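DUF574 domain-containing protein (PDB 2QE6) is a putative methyltransferase of uncharacterised substrate that binds S-adenosylmethionine in a Rossmann-like fold. Local coordinates at residues 23-28 against 113-118; 82-87 against 161-166; 108-113 against 133-138. The protein carries 1 engineered substitution. All coordinates share one frame; numbering follows the deposited sequence. Where two conformers were deposited one is given.

Interaction 1 (23-28 against 113-118); sequences IARVYD and DPMVLT. Engineered in segment 23-28: Val26 (natural residue Ala). With SAM (S-adenosylmethionine), chain F.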
# COMPACT_ATOMS: atom_id res chain seq x y z
N ILE A 23 10.41 6.91 2.86
CA ILE A 23 8.96 6.85 2.60
C ILE A 23 8.22 6.20 3.73
O ILE A 23 7.25 6.76 4.25
CB ILE A 23 8.61 6.15 1.25
CG1 ILE A 23 9.18 6.96 0.05
CG2 ILE A 23 7.08 6.08 1.13
CD1 ILE A 23 9.34 6.15 -1.34
N ALA A 24 8.68 5.04 4.16
CA ALA A 24 8.00 4.32 5.23
C ALA A 24 7.90 5.15 6.51
O ALA A 24 6.85 5.19 7.14
CB ALA A 24 8.68 2.97 5.53
N ARG A 25 9.01 5.78 6.89
CA ARG A 25 9.10 6.54 8.13
C ARG A 25 8.32 7.82 8.12
O ARG A 25 7.70 8.18 9.13
CB ARG A 25 10.55 6.81 8.49
CG ARG A 25 11.31 5.55 8.77
CD ARG A 25 12.82 5.79 8.71
NE ARG A 25 13.55 4.58 8.33
CZ ARG A 25 14.86 4.52 8.18
NH1 ARG A 25 15.61 5.60 8.36
NH2 ARG A 25 15.43 3.36 7.85
N VAL A 26 8.30 8.53 7.00
CA VAL A 26 7.47 9.68 6.89
C VAL A 26 5.95 9.38 6.98
O VAL A 26 5.18 10.06 7.70
CB VAL A 26 7.80 10.42 5.61
CG1 VAL A 26 6.84 11.58 5.47
CG2 VAL A 26 9.29 10.95 5.67
N TYR A 27 5.52 8.33 6.32
CA TYR A 27 4.13 7.88 6.37
C TYR A 27 3.82 7.45 7.79
O TYR A 27 2.79 7.79 8.33
CB TYR A 27 3.96 6.73 5.40
CG TYR A 27 2.58 6.22 5.24
CD1 TYR A 27 1.65 6.87 4.47
CD2 TYR A 27 2.22 5.02 5.82
CE1 TYR A 27 0.34 6.36 4.31
CE2 TYR A 27 0.92 4.50 5.66
CZ TYR A 27 -0.01 5.18 4.90
OH TYR A 27 -1.29 4.68 4.72
N ASP A 28 4.75 6.77 8.44
CA ASP A 28 4.58 6.40 9.85
C ASP A 28 4.38 7.66 10.74
O ASP A 28 3.51 7.72 11.59
CB ASP A 28 5.82 5.68 10.32
CG ASP A 28 5.64 5.11 11.68
OD1 ASP A 28 4.77 4.22 11.76
OD2 ASP A 28 6.30 5.58 12.63
N ASP A 113 12.47 -0.38 2.98
CA ASP A 113 13.03 0.15 4.22
C ASP A 113 13.38 -1.00 5.13
O ASP A 113 12.50 -1.67 5.57
CB ASP A 113 12.00 1.09 4.91
CG ASP A 113 12.63 1.95 6.00
OD1 ASP A 113 13.65 1.49 6.59
OD2 ASP A 113 12.08 3.06 6.30
N PRO A 114 14.66 -1.19 5.47
CA PRO A 114 15.06 -2.21 6.41
C PRO A 114 14.43 -2.11 7.79
O PRO A 114 14.39 -3.11 8.50
CB PRO A 114 16.57 -2.03 6.53
CG PRO A 114 16.91 -0.81 5.82
CD PRO A 114 15.82 -0.44 4.93
N MSE A 115 13.97 -0.93 8.20
CA MSE A 115 13.27 -0.81 9.46
C MSE A 115 11.99 -1.67 9.53
O MSE A 115 11.62 -2.10 10.61
CB MSE A 115 12.94 0.64 9.83
CG MSE A 115 12.61 0.77 11.33
SE MSE A 115 12.14 2.59 11.74
CE MSE A 115 13.96 3.29 11.64
N VAL A 116 11.35 -1.89 8.39
CA VAL A 116 10.12 -2.72 8.32
C VAL A 116 10.46 -4.16 8.70
O VAL A 116 9.83 -4.77 9.60
CB VAL A 116 9.46 -2.62 6.89
CG1 VAL A 116 8.26 -3.57 6.74
CG2 VAL A 116 9.02 -1.20 6.59
N LEU A 117 11.51 -4.68 8.10
CA LEU A 117 12.00 -6.02 8.49
C LEU A 117 12.46 -6.05 9.94
O LEU A 117 12.16 -7.00 10.67
CB LEU A 117 13.14 -6.48 7.59
CG LEU A 117 13.78 -7.85 7.88
CD1 LEU A 117 12.74 -8.99 8.10
CD2 LEU A 117 14.80 -8.21 6.78
N THR A 118 13.18 -5.02 10.37
CA THR A 118 13.68 -5.03 11.73
C THR A 118 12.58 -5.02 12.78
O THR A 118 12.67 -5.72 13.78
CB THR A 118 14.68 -3.89 11.98
OG1 THR A 118 15.67 -3.93 10.95
CG2 THR A 118 15.37 -4.07 13.33
N SAM F . 1.22 0.11 1.89
CA SAM F . 1.18 0.94 3.16
C SAM F . -0.14 1.67 3.23
O SAM F . -0.62 1.98 4.31
OXT SAM F . -0.74 1.99 2.19
CB SAM F . 2.28 2.00 3.33
CG SAM F . 2.28 3.14 2.30
SD SAM F . 3.70 4.28 2.37
CE SAM F . 4.52 3.47 3.77
C5' SAM F . 4.64 3.50 1.04
C4' SAM F . 5.54 2.29 1.31
O4' SAM F . 5.98 1.74 0.06
C3' SAM F . 6.82 2.61 2.09
O3' SAM F . 6.98 1.75 3.21
C2' SAM F . 7.97 2.46 1.11
O2' SAM F . 9.24 2.15 1.70
C1' SAM F . 7.37 1.42 0.17
N9 SAM F . 8.02 1.48 -1.14
C8 SAM F . 8.04 2.53 -2.07
N7 SAM F . 8.76 2.13 -3.15
C5 SAM F . 9.17 0.84 -2.92
C6 SAM F . 9.92 -0.05 -3.71
N6 SAM F . 10.38 0.35 -4.93
N1 SAM F . 10.16 -1.31 -3.19
C2 SAM F . 9.69 -1.71 -1.92
N3 SAM F . 8.96 -0.81 -1.14
C4 SAM F . 8.71 0.43 -1.66
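Asp113 OD1 takes two bonds, one from Arg25 NH2 at 2.9 Å and one from the backbone, Met115 N, also at 2.9 Å. The arginine nitrogen comes from the syn side of the carboxylate. The amide comes from above its plane, a bond that caps helix 114-124 at its N-terminus, with Asp113 as the N-cap. Arg25 NE adds a weak bond to Asp113 OD2 at 2.9 Å. The salt bridge is therefore two-pronged but not flat, since the guanidinium and carboxylate planes are 45° apart. Asp113 OD2 also bonds Thr22, and Arg25 NH1 bonds the carbonyl of Leu16. Over one face of the guanidinium sits Met115 CE, 3.6 Å from Arg25 NE. The selenomethionine chain bends at its last torsion (chi3 -75°), which carries the methyl over the arginine. An alanine in place of Arg25 would be likely to leave the Asp113 carboxylate without its positive partner and open a gap under Met115 CE. Ala24 CB fits between Asp113 and the ligand, 3.1 Å from SAM O3'. Tyr27 lays one ring face against SAM SD and makes a weak bond from OH to SAM O at 2.8 Å. The arrangement joins helix 23-30, which lies against the cofactor, to the N-capped helix that follows the second strand of a Rossmann-like methyltransferase fold.

Interaction 2 (82-87 against 161-166); sequences LDLGSG and IMLVGM. With SAM (S-adenosylmethionine), chain F.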
# COMPACT_ATOMS: atom_id res chain seq x y z
N LEU A 82 0.04 -10.89 -0.98
CA LEU A 82 1.37 -10.34 -1.15
C LEU A 82 1.26 -8.82 -1.06
O LEU A 82 0.64 -8.17 -1.90
CB LEU A 82 1.96 -10.76 -2.50
CG LEU A 82 3.38 -10.27 -2.83
CD1 LEU A 82 4.37 -10.67 -1.72
CD2 LEU A 82 3.81 -10.83 -4.20
N ASP A 83 1.80 -8.27 0.01
CA ASP A 83 1.59 -6.88 0.36
C ASP A 83 2.88 -6.13 0.05
O ASP A 83 3.85 -6.13 0.84
CB ASP A 83 1.18 -6.79 1.82
CG ASP A 83 0.77 -5.37 2.28
OD1 ASP A 83 0.81 -4.40 1.48
OD2 ASP A 83 0.43 -5.24 3.50
N LEU A 84 2.87 -5.48 -1.13
CA LEU A 84 4.05 -4.83 -1.68
C LEU A 84 4.14 -3.36 -1.24
O LEU A 84 3.23 -2.57 -1.49
CB LEU A 84 3.97 -4.86 -3.19
CG LEU A 84 3.93 -6.28 -3.80
CD1 LEU A 84 3.63 -6.17 -5.30
CD2 LEU A 84 5.22 -7.08 -3.54
N GLY A 85 5.27 -3.00 -0.64
CA GLY A 85 5.43 -1.68 -0.07
C GLY A 85 4.58 -1.63 1.18
O GLY A 85 3.77 -0.74 1.34
N SER A 86 4.75 -2.60 2.07
CA SER A 86 3.84 -2.77 3.20
C SER A 86 3.80 -1.61 4.19
O SER A 86 2.80 -1.41 4.90
CB SER A 86 4.27 -4.01 4.02
OG SER A 86 5.59 -3.85 4.52
N GLY A 87 4.94 -0.91 4.31
CA GLY A 87 5.15 0.09 5.35
C GLY A 87 5.40 -0.47 6.74
O GLY A 87 5.43 -1.69 6.95
N ILE A 161 -2.63 -9.51 -4.72
CA ILE A 161 -1.43 -8.66 -4.66
C ILE A 161 -1.84 -7.21 -4.40
O ILE A 161 -2.80 -6.71 -4.99
CB ILE A 161 -0.61 -8.75 -5.96
CG1 ILE A 161 -0.04 -10.16 -6.15
CG2 ILE A 161 0.52 -7.73 -5.93
CD1 ILE A 161 0.75 -10.37 -7.45
N MSE A 162 -1.15 -6.55 -3.48
CA MSE A 162 -1.53 -5.22 -3.02
C MSE A 162 -0.41 -4.27 -3.32
O MSE A 162 0.75 -4.57 -3.08
CB MSE A 162 -1.78 -5.23 -1.51
CG MSE A 162 -2.90 -6.14 -1.08
SE MSE A 162 -2.91 -6.45 0.83
CE MSE A 162 -2.98 -4.66 1.62
N LEU A 163 -0.75 -3.15 -3.96
CA LEU A 163 0.14 -2.02 -4.08
C LEU A 163 -0.58 -0.80 -3.46
O LEU A 163 -0.75 0.24 -4.09
CB LEU A 163 0.53 -1.77 -5.54
CG LEU A 163 1.49 -2.82 -6.13
CD1 LEU A 163 0.81 -3.70 -7.08
CD2 LEU A 163 2.67 -2.13 -6.80
N VAL A 164 -1.04 -0.99 -2.24
CA VAL A 164 -1.77 -0.00 -1.49
C VAL A 164 -0.74 1.07 -1.03
O VAL A 164 0.31 0.73 -0.50
CB VAL A 164 -2.56 -0.68 -0.30
CG1 VAL A 164 -3.23 0.37 0.61
CG2 VAL A 164 -3.64 -1.63 -0.86
N GLY A 165 -1.03 2.34 -1.33
CA GLY A 165 -0.13 3.44 -1.03
C GLY A 165 1.21 3.39 -1.70
O GLY A 165 2.19 3.98 -1.19
N MSE A 166 1.28 2.68 -2.84
CA MSE A 166 2.55 2.25 -3.47
C MSE A 166 2.57 2.69 -4.95
O MSE A 166 3.65 3.00 -5.52
CB MSE A 166 2.66 0.69 -3.23
CG MSE A 166 3.94 -0.23 -3.52
SE MSE A 166 5.58 0.70 -3.28
CE MSE A 166 6.15 0.64 -5.13
N SAM F . 1.22 0.11 1.89
CA SAM F . 1.18 0.94 3.16
C SAM F . -0.14 1.67 3.23
O SAM F . -0.62 1.98 4.31
OXT SAM F . -0.74 1.99 2.19
CB SAM F . 2.28 2.00 3.33
CG SAM F . 2.28 3.14 2.30
SD SAM F . 3.70 4.28 2.37
CE SAM F . 4.52 3.47 3.77
C5' SAM F . 4.64 3.50 1.04
C4' SAM F . 5.54 2.29 1.31
O4' SAM F . 5.98 1.74 0.06
C3' SAM F . 6.82 2.61 2.09
O3' SAM F . 6.98 1.75 3.21
C2' SAM F . 7.97 2.46 1.11
O2' SAM F . 9.24 2.15 1.70
C1' SAM F . 7.37 1.42 0.17
N9 SAM F . 8.02 1.48 -1.14
C8 SAM F . 8.04 2.53 -2.07
N7 SAM F . 8.76 2.13 -3.15
C5 SAM F . 9.17 0.84 -2.92
C6 SAM F . 9.92 -0.05 -3.71
N6 SAM F . 10.38 0.35 -4.93
N1 SAM F . 10.16 -1.31 -3.19
C2 SAM F . 9.69 -1.71 -1.92
N3 SAM F . 8.96 -0.81 -1.14
C4 SAM F . 8.71 0.43 -1.66
O HOH W 1 0.60 -2.77 -0.58
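The Asp83 carboxylate carries Met162 CE over one face, with the methyl 3.8 Å from Asp83 OD1. Met162 bends at its last torsion (chi3 56°), which turns the methyl toward the aspartate. At the carboxylate's two ends, OD1 accepts from a water at 2.6 Å and OD2 bonds Thr94. The other flat group is the adenine of SAM. Met166 SE and CE lie over one of its faces, SE 3.3 Å from SAM C8. A side chain at Gly85 would run into that selenium. Strands 82-84 and 161-163 run parallel, paired by Met162 N to Leu82 O and by Leu84 N to Met162 O. On the sheet face of Leu82 and Ile161, Leu84 CD1 packs on Ile161 CG2 at 3.5 Å. Beyond Leu84 the strands splay. The water fills in there, giving to Leu84 O and Asp83 OD1 and accepting from Val164 N at 2.9 Å. Past the water, the SAM amino group bridges segments 82-87 and 161-166, giving to Gly85 O at 2.7 Å and to Val164 O at 2.6 Å. This opening between the C-terminal ends of the first and fourth strands, with the glycine-rich turn 85-87, is the cofactor site of Rossmann-like methyltransferases.

Interaction 3 (108-113 against 133-138); sequences VYVDID and FTADVR. With SAM (S-adenosylmethionine), chain F.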
# COMPACT_ATOMS: atom_id res chain seq x y z
N VAL A 108 2.47 -12.17 3.07
CA VAL A 108 3.88 -11.93 2.90
C VAL A 108 4.04 -10.44 2.65
O VAL A 108 3.50 -9.93 1.68
CB VAL A 108 4.47 -12.74 1.73
CG1 VAL A 108 5.95 -12.31 1.48
CG2 VAL A 108 4.34 -14.27 2.00
N TYR A 109 4.73 -9.75 3.56
CA TYR A 109 4.97 -8.33 3.43
C TYR A 109 6.34 -8.06 2.80
O TYR A 109 7.31 -8.73 3.09
CB TYR A 109 4.96 -7.64 4.78
CG TYR A 109 3.69 -7.66 5.61
CD1 TYR A 109 2.64 -6.79 5.37
CD2 TYR A 109 3.59 -8.48 6.72
CE1 TYR A 109 1.48 -6.76 6.21
CE2 TYR A 109 2.47 -8.45 7.56
CZ TYR A 109 1.42 -7.59 7.30
OH TYR A 109 0.34 -7.61 8.19
N VAL A 110 6.42 -7.03 1.96
CA VAL A 110 7.67 -6.67 1.30
C VAL A 110 7.82 -5.16 1.41
O VAL A 110 6.87 -4.43 1.13
CB VAL A 110 7.64 -7.07 -0.20
CG1 VAL A 110 8.96 -6.72 -0.91
CG2 VAL A 110 7.32 -8.59 -0.30
N ASP A 111 8.99 -4.70 1.87
CA ASP A 111 9.29 -3.29 1.90
C ASP A 111 10.77 -3.07 1.67
O ASP A 111 11.57 -3.91 1.97
CB ASP A 111 8.83 -2.61 3.20
CG ASP A 111 8.55 -1.10 3.01
OD1 ASP A 111 9.49 -0.30 2.98
OD2 ASP A 111 7.38 -0.71 2.91
N ILE A 112 11.10 -1.93 1.10
CA ILE A 112 12.49 -1.56 0.82
C ILE A 112 13.21 -1.00 2.06
O ILE A 112 14.42 -1.11 2.19
CB ILE A 112 12.55 -0.55 -0.37
CG1 ILE A 112 14.00 -0.30 -0.81
CG2 ILE A 112 11.82 0.76 -0.02
CD1 ILE A 112 14.73 -1.53 -1.24
N ASP A 113 12.47 -0.38 2.98
CA ASP A 113 13.03 0.15 4.22
C ASP A 113 13.38 -1.00 5.13
O ASP A 113 12.50 -1.67 5.57
CB ASP A 113 12.00 1.09 4.91
CG ASP A 113 12.63 1.95 6.00
OD1 ASP A 113 13.65 1.49 6.59
OD2 ASP A 113 12.08 3.06 6.30
N PHE A 133 9.90 -9.44 4.31
CA PHE A 133 11.27 -9.29 3.84
C PHE A 133 11.51 -7.98 3.11
O PHE A 133 10.58 -7.28 2.69
CB PHE A 133 11.72 -10.53 3.02
CG PHE A 133 11.04 -10.70 1.68
CD1 PHE A 133 9.84 -11.41 1.58
CD2 PHE A 133 11.63 -10.21 0.52
CE1 PHE A 133 9.23 -11.60 0.32
CE2 PHE A 133 11.04 -10.41 -0.74
CZ PHE A 133 9.84 -11.11 -0.83
N THR A 134 12.80 -7.64 3.00
CA THR A 134 13.22 -6.40 2.34
C THR A 134 13.47 -6.68 0.86
O THR A 134 14.12 -7.64 0.51
CB THR A 134 14.48 -5.83 3.04
OG1 THR A 134 14.22 -5.71 4.45
CG2 THR A 134 14.87 -4.47 2.48
N ALA A 135 12.88 -5.88 -0.02
CA ALA A 135 13.15 -6.03 -1.42
C ALA A 135 12.60 -4.81 -2.13
O ALA A 135 11.82 -4.04 -1.56
CB ALA A 135 12.52 -7.31 -1.96
N ASP A 136 13.01 -4.66 -3.37
CA ASP A 136 12.50 -3.58 -4.22
C ASP A 136 11.43 -4.11 -5.17
O ASP A 136 11.70 -4.90 -6.07
CB ASP A 136 13.66 -3.01 -5.01
CG ASP A 136 13.28 -1.81 -5.81
OD1 ASP A 136 12.10 -1.58 -6.06
OD2 ASP A 136 14.21 -1.08 -6.16
N VAL A 137 10.22 -3.59 -4.98
CA VAL A 137 9.01 -3.94 -5.77
C VAL A 137 9.15 -3.77 -7.27
O VAL A 137 8.43 -4.41 -8.06
CB VAL A 137 7.84 -3.09 -5.18
CG1 VAL A 137 6.63 -3.00 -6.10
CG2 VAL A 137 7.50 -3.65 -3.82
N ARG A 138 10.11 -2.94 -7.68
CA ARG A 138 10.40 -2.76 -9.10
C ARG A 138 11.16 -3.92 -9.71
O ARG A 138 11.46 -3.92 -10.91
CB ARG A 138 11.15 -1.46 -9.28
CG ARG A 138 10.31 -0.26 -8.89
CD ARG A 138 11.13 1.00 -8.99
NE ARG A 138 12.20 0.99 -7.99
CZ ARG A 138 13.04 1.98 -7.77
NH1 ARG A 138 12.96 3.10 -8.48
NH2 ARG A 138 13.99 1.85 -6.85
N SAM F . 1.22 0.11 1.89
CA SAM F . 1.18 0.94 3.16
C SAM F . -0.14 1.67 3.23
O SAM F . -0.62 1.98 4.31
OXT SAM F . -0.74 1.99 2.19
CB SAM F . 2.28 2.00 3.33
CG SAM F . 2.28 3.14 2.30
SD SAM F . 3.70 4.28 2.37
CE SAM F . 4.52 3.47 3.77
C5' SAM F . 4.64 3.50 1.04
C4' SAM F . 5.54 2.29 1.31
O4' SAM F . 5.98 1.74 0.06
C3' SAM F . 6.82 2.61 2.09
O3' SAM F . 6.98 1.75 3.21
C2' SAM F . 7.97 2.46 1.11
O2' SAM F . 9.24 2.15 1.70
C1' SAM F . 7.37 1.42 0.17
N9 SAM F . 8.02 1.48 -1.14
C8 SAM F . 8.04 2.53 -2.07
N7 SAM F . 8.76 2.13 -3.15
C5 SAM F . 9.17 0.84 -2.92
C6 SAM F . 9.92 -0.05 -3.71
N6 SAM F . 10.38 0.35 -4.93
N1 SAM F . 10.16 -1.31 -3.19
C2 SAM F . 9.69 -1.71 -1.92
N3 SAM F . 8.96 -0.81 -1.14
C4 SAM F . 8.71 0.43 -1.66
O HOH W 2 12.15 -4.27 5.17
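Phe133 leaves its backbone with CB on the same side of the sheet as Val110, and CG stands between the backbone N and the carbonyl carbon (chi1 69°). That torsion swings the ring back over the neighbouring strand. CD1 reaches Val108 CG1 at 4.0 Å. CE1 comes closer to the same methyl, which sits at the ring edge. At the tip, CZ meets Val110 CG2 at 3.6 Å, and this methyl lies over one face in a CH-pi contact. The ring also stacks with His146. Val110 CG1 turns instead to Ala135 CB at 3.8 Å.

The strands are parallel here. Phe133 N bonds Tyr109 O, Asp111 N bonds Phe133 O, and Ala135 N bonds Asp111 O from above the carbonyl plane. A water accepts from Thr134 OG1 and gives to Asp113 O and, at longer range, to Asp111 O.

The end of strand 106-111 and the loop after strand 130-134 each bring an aspartate to the ligand. Asp111 OD1 accepts from SAM O2' at 2.8 Å, and its OD2 accepts from SAM O3' at 2.5 Å. An Asx turn to Asp113 N holds OD1 through its anti lone pair. Asp136 OD1 accepts from SAM N6 at 2.8 Å, while Val137 N gives to SAM N1 at 2.9 Å. Arg138 grips Asp136 side-on, with NE bonded to OD1 and with NH2 3.0 Å from OD2. The chemistry implies recognition of an adenosine: one carboxylate takes the ribose diol, and a carboxylate with a backbone N-H matches the donor and acceptor of the adenine edge.

The three contacts surround one SAM molecule. Interactions 2 and 3 are neighbours in the same sheet, with centres about 9 Å apart. Their strands probably bond through Asp83 N and Val108 O at 2.9 Å. A probable bond from Gly87 N to Asp111 OD2, 2.8 Å, ties the glycine turn to the ribose-binding aspartate. Interaction 1 lies about 10 Å from interaction 3 and about 13 Å from interaction 2, centre to centre. It shares Asp113 with interaction 3, and Val116 CG2 packs 3.6 Å from Asp111 CG. Interaction 2 holds the amino group, interaction 3 the ribose and adenine edge, and interaction 1 flanks the sulfonium through Tyr27.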